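Local coordinates for protein acetylxylan esterase A (Aspergillus awamori, PDB 5X6S) that removes acetyl side groups from the xylan backbone as a secreted serine esterase of the alpha/beta-hydrolase fold, at residues N25-A28 with S29-I33; V261-G265 with D266-E270. All blocks are in the same frame, centred on the assembly; numbering follows the deposited sequence.

Interaction 1. Residues N25-A28 with S29-I33. With NA (sodium ion), chain F.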
ATOM      1  N   ASN A  25      -9.062  22.881  -8.473  1.00 21.88           N
ATOM      2  CA  ASN A  25      -9.285  23.993  -7.559  1.00 25.50           C
ATOM      3  C   ASN A  25      -9.788  23.560  -6.202  1.00 23.96           C
ATOM      4  O   ASN A  25      -9.234  23.984  -5.215  1.00 24.78           O
ATOM      5  CB  ASN A  25     -10.241  24.984  -8.206  1.00 27.51           C
ATOM      6  CG  ASN A  25      -9.557  25.740  -9.306  1.00 34.15           C
ATOM      7  OD1 ASN A  25      -8.344  26.081  -9.189  1.00 41.63           O
ATOM      8  ND2 ASN A  25     -10.279  26.009 -10.394  1.00 38.33           N
ATOM      9  N   ASN A  26     -10.807  22.703  -6.167  1.00 22.81           N
ATOM     10  CA  ASN A  26     -11.398  22.177  -4.940  1.00 22.16           C
ATOM     11  C   ASN A  26     -10.568  20.959  -4.442  1.00 22.40           C
ATOM     12  O   ASN A  26     -11.096  19.903  -4.175  1.00 22.11           O
ATOM     13  CB  ASN A  26     -12.893  21.818  -5.178  1.00 23.30           C
ATOM     14  CG  ASN A  26     -13.676  21.516  -3.863  1.00 25.33           C
ATOM     15  OD1 ASN A  26     -13.343  22.072  -2.802  1.00 25.25           O
ATOM     16  ND2 ASN A  26     -14.776  20.678  -3.949  1.00 20.66           N
ATOM     17  N   LEU A  27      -9.276  21.140  -4.331  1.00 21.50           N
ATOM     18  CA  LEU A  27      -8.385  20.076  -3.872  1.00 23.38           C
ATOM     19  C   LEU A  27      -8.713  19.687  -2.421  1.00 23.09           C
ATOM     20  O   LEU A  27      -8.846  20.565  -1.558  1.00 22.94           O
ATOM     21  CB  LEU A  27      -6.946  20.536  -3.997  1.00 22.29           C
ATOM     22  CG  LEU A  27      -5.832  19.524  -3.699  1.00 23.64           C
ATOM     23  CD1 LEU A  27      -5.834  18.407  -4.723  1.00 23.52           C
ATOM     24  CD2 LEU A  27      -4.490  20.253  -3.654  1.00 23.46           C
ATOM     25  N   ALA A  28      -8.904  18.392  -2.170  1.00 21.47           N
ATOM     26  CA  ALA A  28      -9.066  17.859  -0.805  1.00 20.87           C
ATOM     27  C   ALA A  28      -7.816  18.058   0.041  1.00 21.26           C
ATOM     28  O   ALA A  28      -6.713  18.163  -0.489  1.00 20.21           O
ATOM     29  CB  ALA A  28      -9.426  16.402  -0.806  1.00 21.09           C
ATOM     30  N   SER A  29      -8.004  18.139   1.359  1.00 22.42           N
ATOM     31  CA  SER A  29      -6.886  18.256   2.307  1.00 23.48           C
ATOM     32  C   SER A  29      -5.898  17.099   2.158  1.00 22.05           C
ATOM     33  O   SER A  29      -4.673  17.274   2.276  1.00 22.10           O
ATOM     34  CB  SER A  29      -7.424  18.251   3.758  1.00 25.26           C
ATOM     35  OG  SER A  29      -8.009  19.528   4.031  1.00 33.01           O
ATOM     36  N   ASN A  30      -6.441  15.908   1.956  1.00 20.22           N
ATOM     37  CA  ASN A  30      -5.611  14.721   1.848  1.00 19.99           C
ATOM     38  C   ASN A  30      -6.097  13.993   0.595  1.00 18.11           C
ATOM     39  O   ASN A  30      -6.856  13.056   0.680  1.00 18.14           O
ATOM     40  CB  ASN A  30      -5.793  13.841   3.097  1.00 20.38           C
ATOM     41  CG  ASN A  30      -5.213  14.495   4.347  1.00 20.65           C
ATOM     42  OD1 ASN A  30      -4.003  14.492   4.534  1.00 22.89           O
ATOM     43  ND2 ASN A  30      -6.052  15.099   5.143  1.00 22.98           N
ATOM     44  N   PRO A  31      -5.696  14.480  -0.568  1.00 18.29           N
ATOM     45  CA  PRO A  31      -6.400  14.050  -1.791  1.00 17.93           C
ATOM     46  C   PRO A  31      -6.105  12.617  -2.211  1.00 16.70           C
ATOM     47  O   PRO A  31      -4.993  12.147  -2.022  1.00 16.82           O
ATOM     48  CB  PRO A  31      -5.868  15.038  -2.848  1.00 17.74           C
ATOM     49  CG  PRO A  31      -4.536  15.460  -2.345  1.00 18.51           C
ATOM     50  CD  PRO A  31      -4.607  15.432  -0.852  1.00 17.80           C
ATOM     51  N   GLY A  32      -7.099  11.949  -2.764  1.00 16.00           N
ATOM     52  CA  GLY A  32      -6.903  10.700  -3.458  1.00 15.65           C
ATOM     53  C   GLY A  32      -6.262  10.926  -4.820  1.00 14.69           C
ATOM     54  O   GLY A  32      -5.915  12.073  -5.192  1.00 15.74           O
ATOM     55  N   ILE A  33      -6.031   9.845  -5.540  1.00 15.22           N
ATOM     56  CA  ILE A  33      -5.415   9.929  -6.884  1.00 15.38           C
ATOM     57  C   ILE A  33      -6.143   8.987  -7.807  1.00 14.93           C
ATOM     58  O   ILE A  33      -6.435   7.847  -7.443  1.00 16.04           O
ATOM     59  CB  ILE A  33      -3.885   9.558  -6.896  1.00 15.06           C
ATOM     60  CG1 ILE A  33      -3.053  10.603  -6.149  1.00 15.77           C
ATOM     61  CG2 ILE A  33      -3.392   9.338  -8.307  1.00 14.67           C
ATOM     62  CD1 ILE A  33      -1.647  10.160  -5.825  1.00 17.29           C
TER
HETATM   63 NA    NA F 304      -2.080  15.838   4.983  1.00 30.85          NA
HETATM   64  O   HOH W   1      -2.094  16.396   2.496  1.00 34.48           O
HETATM   65  O   HOH W   2      -3.531  17.703   5.125  1.00 34.60           O
HETATM   66  O   HOH W   3       0.328  15.439   4.323  1.00 36.16           O
HETATM   67  O   HOH W   4      -2.512  15.433   7.141  1.00 24.12           O
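Leu27 and Ala28 lean on the ring of Pro31 in the connection between strands 18-23 and 33-37 of the alpha/beta-hydrolase sheet. This inner side is apolar and the closer-packed of the two, with Pro31 buried. Leu27 has CG anti to its own N (chi1 -174°), which carries CD1 to Pro31 CB at 3.9 Å; the two side chains meet at a slant, and Leu27 also rests on Ile63 of strand 63-68. Ala28 adds a small methyl group, its CB lying 4.3 Å from Pro31 CB, while Ala28 O sits 3.5 Å from Pro31 CD. A proline suits this buried place because its ring fills space without leaving an N-H to be satisfied. Upstream, Asn26 centres an inverse gamma turn, and Glu58 accepts bonds from the backbone N of Asn25 and Asn26.

The outer side is wetter, though Asn30 also packs on Asn87 of the second subunit. Asn30 turns its CB away from residues 25-28, and its neutral amide oxygen serves a sodium ion that four waters also ligate. Two of them donate to Ser29 O, the nearer at 2.7 Å, tying the backbone to the ion's hydration shell. Asn30 OD1 binds the sodium at 2.4 Å.

Interaction 2. Residues V261-G265 with D266-E270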
ATOM      1  N   VAL A 261     -16.670   0.312 -24.134  1.00 21.13           N
ATOM      2  CA  VAL A 261     -17.737   0.637 -23.223  1.00 20.72           C
ATOM      3  C   VAL A 261     -17.458   2.073 -22.742  1.00 20.54           C
ATOM      4  O   VAL A 261     -16.358   2.355 -22.236  1.00 19.76           O
ATOM      5  CB  VAL A 261     -17.778  -0.303 -21.997  1.00 20.22           C
ATOM      6  CG1 VAL A 261     -18.821   0.168 -20.983  1.00 19.85           C
ATOM      7  CG2 VAL A 261     -18.041  -1.773 -22.399  1.00 20.45           C
ATOM      8  N   PRO A 262     -18.429   2.974 -22.915  1.00 20.97           N
ATOM      9  CA  PRO A 262     -18.198   4.382 -22.489  1.00 21.14           C
ATOM     10  C   PRO A 262     -17.932   4.438 -20.993  1.00 21.66           C
ATOM     11  O   PRO A 262     -18.500   3.666 -20.254  1.00 21.14           O
ATOM     12  CB  PRO A 262     -19.540   5.095 -22.761  1.00 21.47           C
ATOM     13  CG  PRO A 262     -20.472   4.063 -23.348  1.00 23.28           C
ATOM     14  CD  PRO A 262     -19.763   2.746 -23.513  1.00 21.44           C
ATOM     15  N   ILE A 263     -17.107   5.386 -20.555  1.00 19.93           N
ATOM     16  CA  ILE A 263     -16.784   5.530 -19.163  1.00 19.62           C
ATOM     17  C   ILE A 263     -18.028   5.910 -18.367  1.00 20.98           C
ATOM     18  O   ILE A 263     -18.787   6.803 -18.753  1.00 20.97           O
ATOM     19  CB  ILE A 263     -15.749   6.675 -18.978  1.00 19.53           C
ATOM     20  CG1 ILE A 263     -14.428   6.346 -19.645  1.00 19.15           C
ATOM     21  CG2 ILE A 263     -15.544   6.972 -17.496  1.00 19.91           C
ATOM     22  CD1 ILE A 263     -13.498   7.543 -19.757  1.00 18.96           C
ATOM     23  N   HIS A 264     -18.257   5.235 -17.244  1.00 21.01           N
ATOM     24  CA  HIS A 264     -19.325   5.566 -16.359  1.00 19.97           C
ATOM     25  C   HIS A 264     -18.657   6.234 -15.153  1.00 20.95           C
ATOM     26  O   HIS A 264     -18.404   5.595 -14.128  1.00 20.78           O
ATOM     27  CB  HIS A 264     -20.120   4.325 -15.930  1.00 20.12           C
ATOM     28  CG  HIS A 264     -20.951   3.725 -17.024  1.00 18.67           C
ATOM     29  ND1 HIS A 264     -20.439   3.375 -18.254  1.00 20.82           N
ATOM     30  CD2 HIS A 264     -22.277   3.455 -17.078  1.00 20.04           C
ATOM     31  CE1 HIS A 264     -21.410   2.902 -19.018  1.00 21.46           C
ATOM     32  NE2 HIS A 264     -22.534   2.934 -18.320  1.00 21.01           N
ATOM     33  N   GLY A 265     -18.396   7.534 -15.266  1.00 21.23           N
ATOM     34  CA  GLY A 265     -17.643   8.271 -14.235  1.00 19.21           C
ATOM     35  C   GLY A 265     -18.251   8.230 -12.820  1.00 20.25           C
ATOM     36  O   GLY A 265     -17.534   7.998 -11.846  1.00 16.87           O
ATOM     37  N   ASP A 266     -19.575   8.437 -12.683  1.00 20.63           N
ATOM     38  CA  ASP A 266     -20.146   8.362 -11.356  1.00 21.03           C
ATOM     39  C   ASP A 266     -20.001   6.947 -10.756  1.00 20.40           C
ATOM     40  O   ASP A 266     -19.731   6.796  -9.562  1.00 20.45           O
ATOM     41  CB  ASP A 266     -21.631   8.789 -11.308  1.00 23.96           C
ATOM     42  CG  ASP A 266     -21.882  10.210 -11.877  1.00 27.34           C
ATOM     43  OD1 ASP A 266     -20.971  11.019 -12.019  1.00 30.45           O
ATOM     44  OD2 ASP A 266     -23.044  10.493 -12.210  1.00 33.65           O
ATOM     45  N   LYS A 267     -20.177   5.938 -11.592  1.00 19.43           N
ATOM     46  CA  LYS A 267     -19.979   4.536 -11.155  1.00 20.33           C
ATOM     47  C   LYS A 267     -18.546   4.249 -10.716  1.00 18.63           C
ATOM     48  O   LYS A 267     -18.314   3.478  -9.797  1.00 18.40           O
ATOM     49  CB  LYS A 267     -20.430   3.538 -12.229  1.00 19.85           C
ATOM     50  CG  LYS A 267     -21.908   3.596 -12.628  1.00 24.46           C
ATOM     51  CD  LYS A 267     -22.842   3.821 -11.460  1.00 28.15           C
ATOM     52  CE  LYS A 267     -23.044   2.603 -10.648  1.00 30.12           C
ATOM     53  NZ  LYS A 267     -24.250   2.780  -9.758  1.00 35.18           N
ATOM     54  N   ASP A 268     -17.585   4.881 -11.382  1.00 19.58           N
ATOM     55  CA  ASP A 268     -16.177   4.758 -10.992  1.00 19.11           C
ATOM     56  C   ASP A 268     -16.004   5.318  -9.593  1.00 18.54           C
ATOM     57  O   ASP A 268     -15.339   4.701  -8.756  1.00 17.71           O
ATOM     58  CB  ASP A 268     -15.228   5.501 -11.945  1.00 19.27           C
ATOM     59  CG  ASP A 268     -15.191   4.949 -13.346  1.00 19.03           C
ATOM     60  OD1 ASP A 268     -15.708   3.842 -13.634  1.00 17.60           O
ATOM     61  OD2 ASP A 268     -14.648   5.659 -14.242  1.00 18.86           O
ATOM     62  N   MET A 269     -16.582   6.498  -9.331  1.00 18.69           N
ATOM     63  CA  MET A 269     -16.549   7.119  -8.013  1.00 17.70           C
ATOM     64  C   MET A 269     -17.040   6.192  -6.886  1.00 19.67           C
ATOM     65  O   MET A 269     -16.514   6.196  -5.753  1.00 18.62           O
ATOM     66  CB  MET A 269     -17.331   8.453  -8.021  1.00 17.76           C
ATOM     67  CG  MET A 269     -16.790   9.547  -8.948  1.00 17.68           C
ATOM     68  SD  MET A 269     -15.019   9.932  -8.662  1.00 18.88           S
ATOM     69  CE  MET A 269     -14.211   8.880  -9.858  1.00 15.49           C
ATOM     70  N   GLU A 270     -18.082   5.428  -7.202  1.00 20.80           N
ATOM     71  CA  GLU A 270     -18.698   4.492  -6.267  1.00 21.53           C
ATOM     72  C   GLU A 270     -17.773   3.289  -6.057  1.00 19.87           C
ATOM     73  O   GLU A 270     -17.565   2.882  -4.932  1.00 19.80           O
ATOM     74  CB  GLU A 270     -20.046   4.028  -6.807  1.00 22.08           C
ATOM     75  CG  GLU A 270     -21.120   5.085  -6.676  1.00 25.89           C
ATOM     76  CD  GLU A 270     -22.436   4.708  -7.369  1.00 28.82           C
ATOM     77  OE1 GLU A 270     -22.675   3.508  -7.631  1.00 30.15           O
ATOM     78  OE2 GLU A 270     -23.200   5.634  -7.679  1.00 34.84           O
TER
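His264 and Lys267 meet through their first side-chain carbons at the start of helix 265-272, with His264 CB 3.8 Å from Lys267 CB. His264 occupies the N-cap position, and its carbonyl opens the helical bonding: Asp268 N donates to His264 O at 3.0 Å, almost in line with the C=O. One residue on, Met269 N reaches the carbonyl of the buried Gly265, at 3.1 Å from Gly265 O, the N-H pointing well at its acceptor (165°).

The imidazole folds back along the chain instead of over the helix. Pro262 O lies at its edge, close to the ring plane, and takes a bond from His264 ND1 at 2.8 Å; with NE2 bonded to Gln237, the ring is held at both nitrogens, which fixes its rotation. Lys267 leaves the histidine by bending at chi2 and chi3 (-40° and -77°), a course that brings NZ to Glu270 OE1 on the syn side of the carboxylate, 2.7 Å away, in a salt bridge.

Asp268 points its CB back toward the loop. Ile263 crosses it at about a right angle, CG2 being 3.6 Å from Asp268 OD2. The buried carboxylate is satisfied by the hydroxyls of Tyr53 and Tyr142, one at each oxygen.

Met269 packs on helix 53-60, Val261 and Asp268 on strand 138-142, and Ile263 touches both, so the loop and first turn bridge that helix and the central sheet.

Interaction 1 and interaction 2 come in series along the chain and do not touch: their centres are 19 Å apart and their nearest atoms about 8 Å. Helix 53-60 is a shared neighbour, since Glu58 holds the backbone of 25-28 and Tyr53, Leu56 and Tyr60 meet residues of 261-270. Their relation to catalysis differs. Interaction 1 is a surface contact, 21 Å from the chain centre and away from the annotated sites, with its sodium bound on the outside. In interaction 2 the side chain of Ile263 is about 10 Å from that of Ser119, the probable nucleophile, and residues 261-265 follow shortly after His259, probably the triad histidine, in the same loop.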